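16S rRNA (guanine(1405)-N(7))-methyltransferase (PDB 6PI9) probably transfers a methyl group from S-adenosyl-L-methionine to N7 of guanosine 1405 in 16S rRNA, which would give resistance to various aminoglycosides. Local coordinates at residues A[91-96]-A[123-128]; A[69-74]-A[84-89]; A[210-215]-A[250-255]; A[115-120]-A[132-137]. All blocks are in the same frame, centred on the assembly; numbering follows the deposited sequence.

Contact 1. Residues A[91-96]-A[123-128]; sequences ASTRER and GLNPIL. With SAH (S-adenosyl-L-homocysteine), chain B.
Helix 91-96 and the first turn of helix 125-131 are nearest at Thr93 and Asn125, with CA atoms 6.1 Å apart. This is the cofactor end of the Rossmann-like methyltransferase fold. The loop from strand 117-120 into helix 125-131 lies on one side of the homocysteine part of SAH, and helix 91-96 supplies Arg96.

Thr93 packs with its methyl against the backbone. CG2 lies 3.7 Å from Asn125 N, at the start of the helix. Its OG1 sits between the backbone N and the carbonyl carbon (chi1 37°) and is hydrogen-bonded mainly to Leu87 O, back along its own chain, with His90 O also within reach.

Arg96 has an extended chain that bends at chi3 (-63°), which turns the guanidinium onto the SAH carboxylate. NH1 donates to SAH OXT at 3.0 Å, with OXT in the guanidinium plane. NH2 donates to SAH O at 2.6 Å. Two bonds thus grip the carboxylate and fix its rotation. Glu252 holds Arg96 NE by a salt bridge, so it positions the group from the second shell and probably balances its charge.

The Asn125 amide crosses Arg96 at about a right angle, its plane 78° from the guanidinium. Its ND2 is hydrogen-bonded to Asp119 OD2. OD1 faces the arginine, 3.3 Å from Arg96 NH1. Leu128 touches the arginine chain through one methyl, CD2, 4.1 Å from Arg96 CD. Gly123 adopts a positive phi where the loop passes the ribose, and its CA lies 3.8 Å from SAH O3'.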
# COMPACT_ATOMS: atom_id res chain seq x y z
N ALA A 91 0.52 9.36 2.15
CA ALA A 91 0.07 8.29 3.05
C ALA A 91 0.92 8.20 4.31
O ALA A 91 0.39 8.02 5.41
CB ALA A 91 0.09 6.95 2.30
N SER A 92 2.25 8.34 4.18
CA SER A 92 3.12 8.19 5.36
C SER A 92 2.99 9.35 6.34
O SER A 92 3.09 9.15 7.57
CB SER A 92 4.58 8.03 4.91
OG SER A 92 4.72 6.96 3.98
N THR A 93 2.78 10.58 5.85
CA THR A 93 2.62 11.69 6.80
C THR A 93 1.24 11.69 7.44
O THR A 93 1.10 11.94 8.65
CB THR A 93 2.91 13.04 6.15
OG1 THR A 93 2.42 13.04 4.80
CG2 THR A 93 4.42 13.35 6.19
N ARG A 94 0.20 11.38 6.66
CA ARG A 94 -1.12 11.32 7.27
C ARG A 94 -1.16 10.28 8.38
O ARG A 94 -1.75 10.51 9.44
CB ARG A 94 -2.18 11.03 6.22
CG ARG A 94 -3.58 11.07 6.81
CD ARG A 94 -4.59 10.54 5.83
NE ARG A 94 -4.14 9.28 5.26
CZ ARG A 94 -3.99 9.06 3.96
NH1 ARG A 94 -4.29 10.01 3.10
NH2 ARG A 94 -3.55 7.88 3.53
N GLU A 95 -0.48 9.13 8.18
CA GLU A 95 -0.35 8.15 9.24
C GLU A 95 0.18 8.77 10.53
O GLU A 95 -0.28 8.43 11.63
CB GLU A 95 0.55 6.99 8.78
CG GLU A 95 -0.14 6.11 7.75
CD GLU A 95 0.76 5.11 7.02
OE1 GLU A 95 2.02 5.11 7.18
OE2 GLU A 95 0.18 4.31 6.24
N ARG A 96 1.14 9.69 10.41
CA ARG A 96 1.87 10.26 11.54
C ARG A 96 1.19 11.47 12.19
O ARG A 96 1.48 11.76 13.36
CB ARG A 96 3.28 10.67 11.10
CG ARG A 96 4.29 10.87 12.23
CD ARG A 96 5.71 10.97 11.67
NE ARG A 96 6.10 9.71 11.01
CZ ARG A 96 6.22 9.55 9.70
NH1 ARG A 96 6.05 10.58 8.86
NH2 ARG A 96 6.61 8.35 9.23
N GLY A 123 9.67 11.64 1.51
CA GLY A 123 8.27 11.93 1.20
C GLY A 123 7.97 13.38 1.47
O GLY A 123 8.74 14.26 1.08
N LEU A 124 6.89 13.66 2.20
CA LEU A 124 6.62 15.02 2.65
C LEU A 124 7.00 15.26 4.11
O LEU A 124 6.67 16.30 4.67
CB LEU A 124 5.15 15.37 2.45
CG LEU A 124 4.65 15.34 1.01
CD1 LEU A 124 3.15 15.66 1.00
CD2 LEU A 124 5.42 16.33 0.08
N ASN A 125 7.70 14.32 4.74
CA ASN A 125 7.98 14.47 6.17
C ASN A 125 8.76 15.74 6.52
O ASN A 125 8.56 16.25 7.64
CB ASN A 125 8.73 13.23 6.66
CG ASN A 125 8.92 13.26 8.17
OD1 ASN A 125 7.93 13.24 8.93
ND2 ASN A 125 10.17 13.35 8.61
N PRO A 126 9.65 16.29 5.68
CA PRO A 126 10.37 17.52 6.09
C PRO A 126 9.48 18.73 6.25
O PRO A 126 9.85 19.68 6.98
CB PRO A 126 11.41 17.70 4.97
CG PRO A 126 11.21 16.42 4.02
CD PRO A 126 10.43 15.48 4.69
N ILE A 127 8.30 18.73 5.63
CA ILE A 127 7.35 19.80 5.89
C ILE A 127 6.72 19.63 7.28
O ILE A 127 6.55 20.60 8.02
CB ILE A 127 6.29 19.83 4.78
CG1 ILE A 127 6.97 20.14 3.45
CG2 ILE A 127 5.20 20.86 5.11
CD1 ILE A 127 6.04 20.04 2.26
N LEU A 128 6.39 18.40 7.66
CA LEU A 128 5.91 18.12 9.02
C LEU A 128 6.94 18.51 10.06
O LEU A 128 6.64 19.28 10.99
CB LEU A 128 5.55 16.63 9.14
CG LEU A 128 5.01 16.15 10.50
CD1 LEU A 128 3.86 17.07 10.97
CD2 LEU A 128 4.53 14.72 10.35
N SAH B . 10.02 8.57 5.31
CA SAH B . 8.75 9.18 4.86
CB SAH B . 8.19 8.43 3.66
CG SAH B . 8.01 6.89 3.81
SD SAH B . 7.05 6.20 2.38
C SAH B . 7.71 9.19 6.00
O SAH B . 7.84 8.33 6.89
OXT SAH B . 6.74 9.98 6.00
C5' SAH B . 8.46 5.43 1.46
C4' SAH B . 9.26 6.45 0.60
O4' SAH B . 10.46 5.82 0.10
C3' SAH B . 8.55 7.10 -0.62
O3' SAH B . 8.58 8.54 -0.52
C2' SAH B . 9.35 6.65 -1.84
O2' SAH B . 9.42 7.72 -2.79
C1' SAH B . 10.72 6.41 -1.19
N9 SAH B . 11.54 5.43 -1.87
C8 SAH B . 11.19 4.15 -2.21
N7 SAH B . 12.30 3.53 -2.72
C5 SAH B . 13.32 4.45 -2.75
C6 SAH B . 14.62 4.42 -3.20
N6 SAH B . 15.14 3.37 -3.80
N1 SAH B . 15.41 5.54 -2.99
C2 SAH B . 14.90 6.67 -2.45
N3 SAH B . 13.60 6.74 -2.01
C4 SAH B . 12.85 5.61 -2.18

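Contact 2. Residues A[69-74]-A[84-89]; sequences RALLAR and AAALSL
Leu71 lies over one face of a peptide group, the one that joins Ala85 to Ala86. CD1 is 3.6 Å from Ala85 O and 3.7 Å from Ala86 N, so the methyl rests on the amide rather than on a side chain alone. No aromatic ring or charged group takes part across the contact. The motif is a helix-loop-helix pair: helix 63-75 packs on the short helix 83-87 that follows it.

The nearest CA atoms are those of Leu71 and Ala86, 5.6 Å apart. The small alanine side chains allow this approach. Leu71 CG is anti to the carbonyl carbon (chi1 -76°), which carries CD1 across to the second helix. There the same methyl also meets Ala85 CB at 3.7 Å. Its other neighbour is Leu89, just beyond the helix, whose CD2 makes a looser contact. Leu89 turns back onto the first helix and also touches Lys67 and Ala68.

Ala86 CB sits in the notch between Leu71 and Leu72. Leu71 CB approaches it at 3.8 Å, while Leu72 comes from the next position in the helix. Leu72 also reaches Ile127 and Thr153, so the pair packs on helices 125-131 and 144-157 of the Rossmann-like core. SAH is about 12 Å from the side chain of Leu89. On the buried side, Leu72 meets Ala86 CB with its branch point and one methyl: CG at 3.6 Å, CD2 at 3.7 Å.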
# COMPACT_ATOMS: atom_id res chain seq x y z
N ARG A 69 0.05 21.23 -3.37
CA ARG A 69 0.70 22.49 -3.74
C ARG A 69 -0.15 23.68 -3.33
O ARG A 69 0.35 24.62 -2.69
CB ARG A 69 0.97 22.51 -5.25
CG ARG A 69 2.29 23.15 -5.66
CD ARG A 69 2.56 22.93 -7.13
NE ARG A 69 3.91 23.30 -7.52
CZ ARG A 69 4.29 24.55 -7.80
NH1 ARG A 69 3.42 25.55 -7.74
NH2 ARG A 69 5.55 24.80 -8.16
N ALA A 70 -1.44 23.65 -3.66
CA ALA A 70 -2.32 24.79 -3.40
C ALA A 70 -2.62 24.95 -1.92
O ALA A 70 -2.80 26.08 -1.44
CB ALA A 70 -3.61 24.63 -4.20
N LEU A 71 -2.68 23.84 -1.18
CA LEU A 71 -2.91 23.91 0.27
C LEU A 71 -1.72 24.55 0.99
O LEU A 71 -1.91 25.42 1.85
CB LEU A 71 -3.18 22.52 0.82
CG LEU A 71 -4.57 21.98 0.53
CD1 LEU A 71 -4.68 20.56 1.06
CD2 LEU A 71 -5.61 22.91 1.14
N LEU A 72 -0.50 24.12 0.67
CA LEU A 72 0.68 24.67 1.33
C LEU A 72 0.85 26.16 1.04
O LEU A 72 1.45 26.89 1.84
CB LEU A 72 1.93 23.90 0.91
CG LEU A 72 2.00 22.46 1.46
CD1 LEU A 72 2.98 21.63 0.68
CD2 LEU A 72 2.36 22.46 2.94
N ALA A 73 0.34 26.62 -0.11
CA ALA A 73 0.36 28.05 -0.41
C ALA A 73 -0.54 28.82 0.54
O ALA A 73 -0.22 29.95 0.95
CB ALA A 73 -0.06 28.28 -1.86
N ARG A 74 -1.68 28.24 0.90
CA ARG A 74 -2.57 28.87 1.86
C ARG A 74 -2.02 28.82 3.28
O ARG A 74 -2.44 29.62 4.12
CB ARG A 74 -3.94 28.21 1.80
CG ARG A 74 -4.42 27.98 0.39
CD ARG A 74 -5.65 27.12 0.39
NE ARG A 74 -6.84 27.95 0.48
CZ ARG A 74 -7.89 27.82 -0.33
NH1 ARG A 74 -7.87 26.89 -1.27
NH2 ARG A 74 -8.94 28.62 -0.20
N ALA A 84 -2.09 20.91 8.03
CA ALA A 84 -2.56 19.56 8.30
C ALA A 84 -3.23 18.96 7.07
O ALA A 84 -3.08 17.76 6.81
CB ALA A 84 -3.53 19.55 9.50
N ALA A 85 -3.96 19.78 6.31
CA ALA A 85 -4.68 19.28 5.15
C ALA A 85 -3.72 18.84 4.04
O ALA A 85 -4.01 17.89 3.31
CB ALA A 85 -5.64 20.34 4.64
N ALA A 86 -2.59 19.53 3.89
CA ALA A 86 -1.64 19.14 2.85
C ALA A 86 -0.89 17.87 3.25
O ALA A 86 -0.81 16.91 2.47
CB ALA A 86 -0.66 20.28 2.59
N LEU A 87 -0.33 17.87 4.46
CA LEU A 87 0.45 16.73 4.92
C LEU A 87 -0.39 15.46 4.97
O LEU A 87 0.17 14.36 4.90
CB LEU A 87 1.05 17.06 6.29
CG LEU A 87 2.19 18.08 6.24
CD1 LEU A 87 2.53 18.63 7.65
CD2 LEU A 87 3.41 17.46 5.56
N SER A 88 -1.72 15.60 5.05
CA SER A 88 -2.65 14.48 4.98
C SER A 88 -2.70 13.83 3.60
O SER A 88 -3.35 12.79 3.46
CB SER A 88 -4.07 14.93 5.38
OG SER A 88 -4.50 16.06 4.64
N LEU A 89 -2.05 14.40 2.59
CA LEU A 89 -2.16 13.91 1.22
C LEU A 89 -1.05 12.94 0.82
O LEU A 89 -1.13 12.34 -0.27
CB LEU A 89 -2.21 15.08 0.24
CG LEU A 89 -3.62 15.56 -0.11
CD1 LEU A 89 -4.51 15.85 1.12
CD2 LEU A 89 -3.53 16.79 -0.99

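Contact 3. Residues A[210-215]-A[250-255]; sequences VVTFPT and SDELVY
Phe213 and Tyr255 cross obliquely on one face of an antiparallel strand pair. Segments 210-214 and 252-255 of strands 208-214 and 252-259 run at 161° to each other in the seven-stranded sheet. Strand 252-259 lies between 208-214 and 241-248, the reversed-strand topology of the class I methyltransferase fold.

The two rings meet at Phe213 CE2 and Tyr255 CE2, 3.8 Å apart. Tyr255 CD2 lies in the plane of the Phe213 ring, at its edge. Leu253 shares this face and touches Phe213 through CD2. Helix 225-236 covers the face, with Phe233 against both rings.

The other face carries Thr212, Val254 and Glu252. Thr212 and Val254 lie side by side and point the same way, their CG2 atoms 3.9 Å apart. Glu252 CG is anti to the backbone N (chi1 -175°), and the extended chain brings its carboxylate to Thr212. Thr212 OG1 donates to Glu252 OE2 at 2.6 Å, on the anti lone pair, leaving OE1 for Arg96.

Val211 with Tyr255 and Phe213 with Leu253 are hydrogen-bonded pairs. Past the strand ends, Thr215 N donates to Asp251 O at 3.0 Å, from above the carbonyl plane.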
# COMPACT_ATOMS: atom_id res chain seq x y z
N VAL A 210 17.19 7.45 13.39
CA VAL A 210 15.81 7.14 13.79
C VAL A 210 15.28 6.21 12.73
O VAL A 210 15.17 6.60 11.57
CB VAL A 210 14.94 8.40 13.88
CG1 VAL A 210 13.48 8.02 14.26
CG2 VAL A 210 15.55 9.36 14.90
N VAL A 211 14.95 4.97 13.11
CA VAL A 211 14.54 3.95 12.13
C VAL A 211 13.15 3.51 12.51
O VAL A 211 12.91 3.20 13.68
CB VAL A 211 15.50 2.73 12.16
CG1 VAL A 211 14.99 1.60 11.20
CG2 VAL A 211 16.97 3.16 11.88
N THR A 212 12.20 3.57 11.57
CA THR A 212 10.84 3.21 11.96
C THR A 212 10.21 2.22 11.00
O THR A 212 10.58 2.10 9.83
CB THR A 212 9.91 4.41 12.06
OG1 THR A 212 9.52 4.80 10.74
CG2 THR A 212 10.60 5.55 12.79
N PHE A 213 9.16 1.55 11.52
CA PHE A 213 8.46 0.54 10.71
C PHE A 213 6.96 0.73 10.89
O PHE A 213 6.51 1.08 11.97
CB PHE A 213 8.80 -0.90 11.18
CG PHE A 213 10.26 -1.23 11.06
CD1 PHE A 213 10.75 -1.81 9.89
CD2 PHE A 213 11.16 -0.94 12.11
CE1 PHE A 213 12.13 -2.12 9.77
CE2 PHE A 213 12.54 -1.22 12.00
CZ PHE A 213 13.03 -1.83 10.82
N PRO A 214 6.18 0.48 9.85
CA PRO A 214 4.73 0.53 10.03
C PRO A 214 4.26 -0.71 10.78
O PRO A 214 4.74 -1.82 10.54
CB PRO A 214 4.19 0.57 8.60
CG PRO A 214 5.29 -0.18 7.78
CD PRO A 214 6.61 0.08 8.50
N THR A 215 3.36 -0.52 11.71
CA THR A 215 2.69 -1.65 12.35
C THR A 215 1.32 -1.67 11.70
O THR A 215 0.45 -0.86 12.03
CB THR A 215 2.61 -1.50 13.86
OG1 THR A 215 1.53 -0.62 14.18
CG2 THR A 215 3.92 -0.96 14.45
N SER A 250 1.38 5.70 17.20
CA SER A 250 0.42 5.87 16.09
C SER A 250 0.71 4.91 14.92
O SER A 250 0.80 5.30 13.75
CB SER A 250 0.40 7.33 15.64
OG SER A 250 -0.38 7.50 14.47
N ASP A 251 0.82 3.62 15.26
CA ASP A 251 1.09 2.51 14.33
C ASP A 251 2.43 2.67 13.62
O ASP A 251 2.57 2.25 12.47
CB ASP A 251 -0.04 2.33 13.30
CG ASP A 251 -1.33 1.69 13.91
OD1 ASP A 251 -2.39 2.30 13.72
OD2 ASP A 251 -1.27 0.58 14.55
N GLU A 252 3.40 3.30 14.30
CA GLU A 252 4.78 3.37 13.82
C GLU A 252 5.68 2.84 14.93
O GLU A 252 5.68 3.40 16.02
CB GLU A 252 5.15 4.83 13.44
CG GLU A 252 6.54 4.95 12.81
CD GLU A 252 6.75 6.31 12.17
OE1 GLU A 252 6.06 7.26 12.56
OE2 GLU A 252 7.57 6.43 11.25
N LEU A 253 6.42 1.77 14.65
CA LEU A 253 7.44 1.27 15.58
C LEU A 253 8.72 2.06 15.37
O LEU A 253 9.28 2.05 14.26
CB LEU A 253 7.71 -0.21 15.33
CG LEU A 253 8.95 -0.86 16.01
CD1 LEU A 253 8.84 -0.85 17.53
CD2 LEU A 253 9.08 -2.28 15.42
N VAL A 254 9.22 2.72 16.43
CA VAL A 254 10.31 3.69 16.32
C VAL A 254 11.51 3.17 17.12
O VAL A 254 11.35 2.79 18.27
CB VAL A 254 9.91 5.08 16.86
CG1 VAL A 254 11.11 6.10 16.68
CG2 VAL A 254 8.63 5.60 16.19
N TYR A 255 12.69 3.18 16.51
CA TYR A 255 13.96 2.84 17.14
C TYR A 255 14.87 4.06 17.14
O TYR A 255 15.07 4.68 16.09
CB TYR A 255 14.71 1.77 16.34
CG TYR A 255 14.13 0.38 16.50
CD1 TYR A 255 14.56 -0.45 17.52
CD2 TYR A 255 13.16 -0.09 15.62
CE1 TYR A 255 14.02 -1.75 17.65
CE2 TYR A 255 12.63 -1.37 15.77
CZ TYR A 255 13.05 -2.17 16.75
OH TYR A 255 12.52 -3.45 16.86

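Contact 4. Residues A[115-120]-A[132-137]; sequences ARVLDL and MGVTNA
Val117 and Ala137 form a parallel bridge, with CA atoms 4.4 Å apart. Val117 N donates to Asn136 O at 3.0 Å, one of the two backbone bonds of the bridge. The other is between Val117 and Leu138, so the pairing passes into strand 137-141. A CA-H...O contact lies between them, from Ala137 CA to Val117 O at 2.9 Å.

The polar side-chain contact joins Arg116 and Asn136. The arginine chain bends at chi2 (64°), which lets it fold back over the asparagine. NH1 donates to Asn136 OD1 at 3.0 Å. The bond is not straight: the N-H...O angle is 142°, and the donor stands above the carbonyl plane of the amide. The guanidinium and amide planes are 37° apart. A water extends this link. It accepts from Arg116 NH1 at 2.8 Å, in the guanidinium plane, and donates to Ala137 O.

These bonds close a beta-alpha-beta unit of the Rossmann-like fold. Strand 117-120 leads into helix 125-131, and the chain then returns to strand 137-141 alongside. The helix ends in a Schellman motif with Gly133 as the C-prime residue, where Val134 N reaches back to Leu129 O.

The apolar contacts lie on the side of the sheet that this helix covers. Val117 CB meets Ala137 CB at 4.1 Å. Val117 CG2 meets Val134 CG1 at 4.2 Å, and the two valines cross at about a right angle. Val134 also touches Leu129 of the helix and Met104 of helix 100-111.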
# COMPACT_ATOMS: atom_id res chain seq x y z
N ALA A 115 19.61 20.43 15.17
CA ALA A 115 20.38 19.39 14.53
C ALA A 115 20.38 19.57 13.01
O ALA A 115 19.42 20.09 12.44
CB ALA A 115 19.82 18.03 14.86
N ARG A 116 21.46 19.12 12.37
CA ARG A 116 21.46 18.89 10.92
C ARG A 116 20.93 17.49 10.70
O ARG A 116 21.53 16.52 11.19
CB ARG A 116 22.86 18.98 10.32
CG ARG A 116 22.89 18.65 8.81
CD ARG A 116 22.09 19.65 7.97
NE ARG A 116 22.39 19.50 6.53
CZ ARG A 116 21.74 20.11 5.55
NH1 ARG A 116 20.73 20.93 5.83
NH2 ARG A 116 22.10 19.89 4.28
N VAL A 117 19.82 17.38 9.98
CA VAL A 117 19.07 16.12 9.91
C VAL A 117 18.96 15.69 8.45
O VAL A 117 18.48 16.47 7.62
CB VAL A 117 17.65 16.26 10.51
CG1 VAL A 117 16.87 15.00 10.37
CG2 VAL A 117 17.72 16.64 12.01
N LEU A 118 19.35 14.46 8.14
CA LEU A 118 19.08 13.89 6.82
C LEU A 118 17.76 13.13 6.90
O LEU A 118 17.58 12.34 7.81
CB LEU A 118 20.16 12.89 6.45
CG LEU A 118 21.60 13.36 6.47
CD1 LEU A 118 22.45 12.23 5.88
CD2 LEU A 118 21.75 14.65 5.70
N ASP A 119 16.84 13.34 5.96
CA ASP A 119 15.55 12.61 5.99
C ASP A 119 15.55 11.73 4.74
O ASP A 119 15.35 12.24 3.64
CB ASP A 119 14.39 13.60 6.01
CG ASP A 119 13.07 12.98 6.31
OD1 ASP A 119 12.93 11.72 6.22
OD2 ASP A 119 12.15 13.78 6.65
N LEU A 120 15.79 10.41 4.90
CA LEU A 120 16.08 9.55 3.75
C LEU A 120 14.76 8.96 3.28
O LEU A 120 14.00 8.45 4.10
CB LEU A 120 17.01 8.40 4.11
CG LEU A 120 18.52 8.58 4.03
CD1 LEU A 120 18.90 9.61 5.03
CD2 LEU A 120 19.20 7.27 4.38
N MET A 132 7.37 21.92 13.10
CA MET A 132 7.58 21.64 14.51
C MET A 132 8.96 22.06 15.00
O MET A 132 9.42 21.58 16.05
CB MET A 132 7.33 20.16 14.77
CG MET A 132 5.91 19.78 14.40
SD MET A 132 5.40 18.08 14.77
CE MET A 132 3.64 18.27 14.47
N GLY A 133 9.62 22.95 14.25
CA GLY A 133 10.86 23.57 14.65
C GLY A 133 12.12 22.88 14.17
O GLY A 133 13.21 23.38 14.47
N VAL A 134 12.00 21.76 13.45
CA VAL A 134 13.15 21.08 12.87
C VAL A 134 13.26 21.60 11.44
O VAL A 134 12.64 21.08 10.52
CB VAL A 134 13.00 19.57 12.94
CG1 VAL A 134 14.23 18.87 12.28
CG2 VAL A 134 12.81 19.17 14.41
N THR A 135 14.08 22.64 11.25
CA THR A 135 14.12 23.38 10.00
C THR A 135 15.50 23.32 9.34
O THR A 135 15.81 24.14 8.46
CB THR A 135 13.69 24.83 10.24
OG1 THR A 135 14.62 25.45 11.12
CG2 THR A 135 12.31 24.83 10.91
N ASN A 136 16.33 22.35 9.72
CA ASN A 136 17.64 22.18 9.12
C ASN A 136 17.78 20.74 8.65
O ASN A 136 18.66 20.03 9.12
CB ASN A 136 18.76 22.53 10.10
CG ASN A 136 20.13 22.54 9.45
OD1 ASN A 136 20.26 22.64 8.23
ND2 ASN A 136 21.17 22.41 10.28
N ALA A 137 16.88 20.29 7.76
CA ALA A 137 16.94 18.93 7.27
C ALA A 137 17.26 18.90 5.78
O ALA A 137 17.02 19.86 5.04
CB ALA A 137 15.63 18.13 7.51
O HOH W 1 19.18 21.97 3.73

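How the contacts relate
From the N terminus, contact 2 comes first. It closes the short loop between helices 63-75 and 83-87. The chain then enters helix 91-96, where contact 1 opens. Contact 4 opens at 115-120, before contact 1 closes at 123-128, and closes later at 132-137, so contacts 1 and 4 cross. Contact 3 follows separately, closing the long excursion through helix 225-236 and strand 241-248. Contact 1 touches all three others: Leu87 O of contact 2, Asp119 of contact 4 and Glu252 of contact 3. Contacts 3 and 4 belong to the same sheet, with centres about 18 Å apart. Contact 2 lies among the helices outside it.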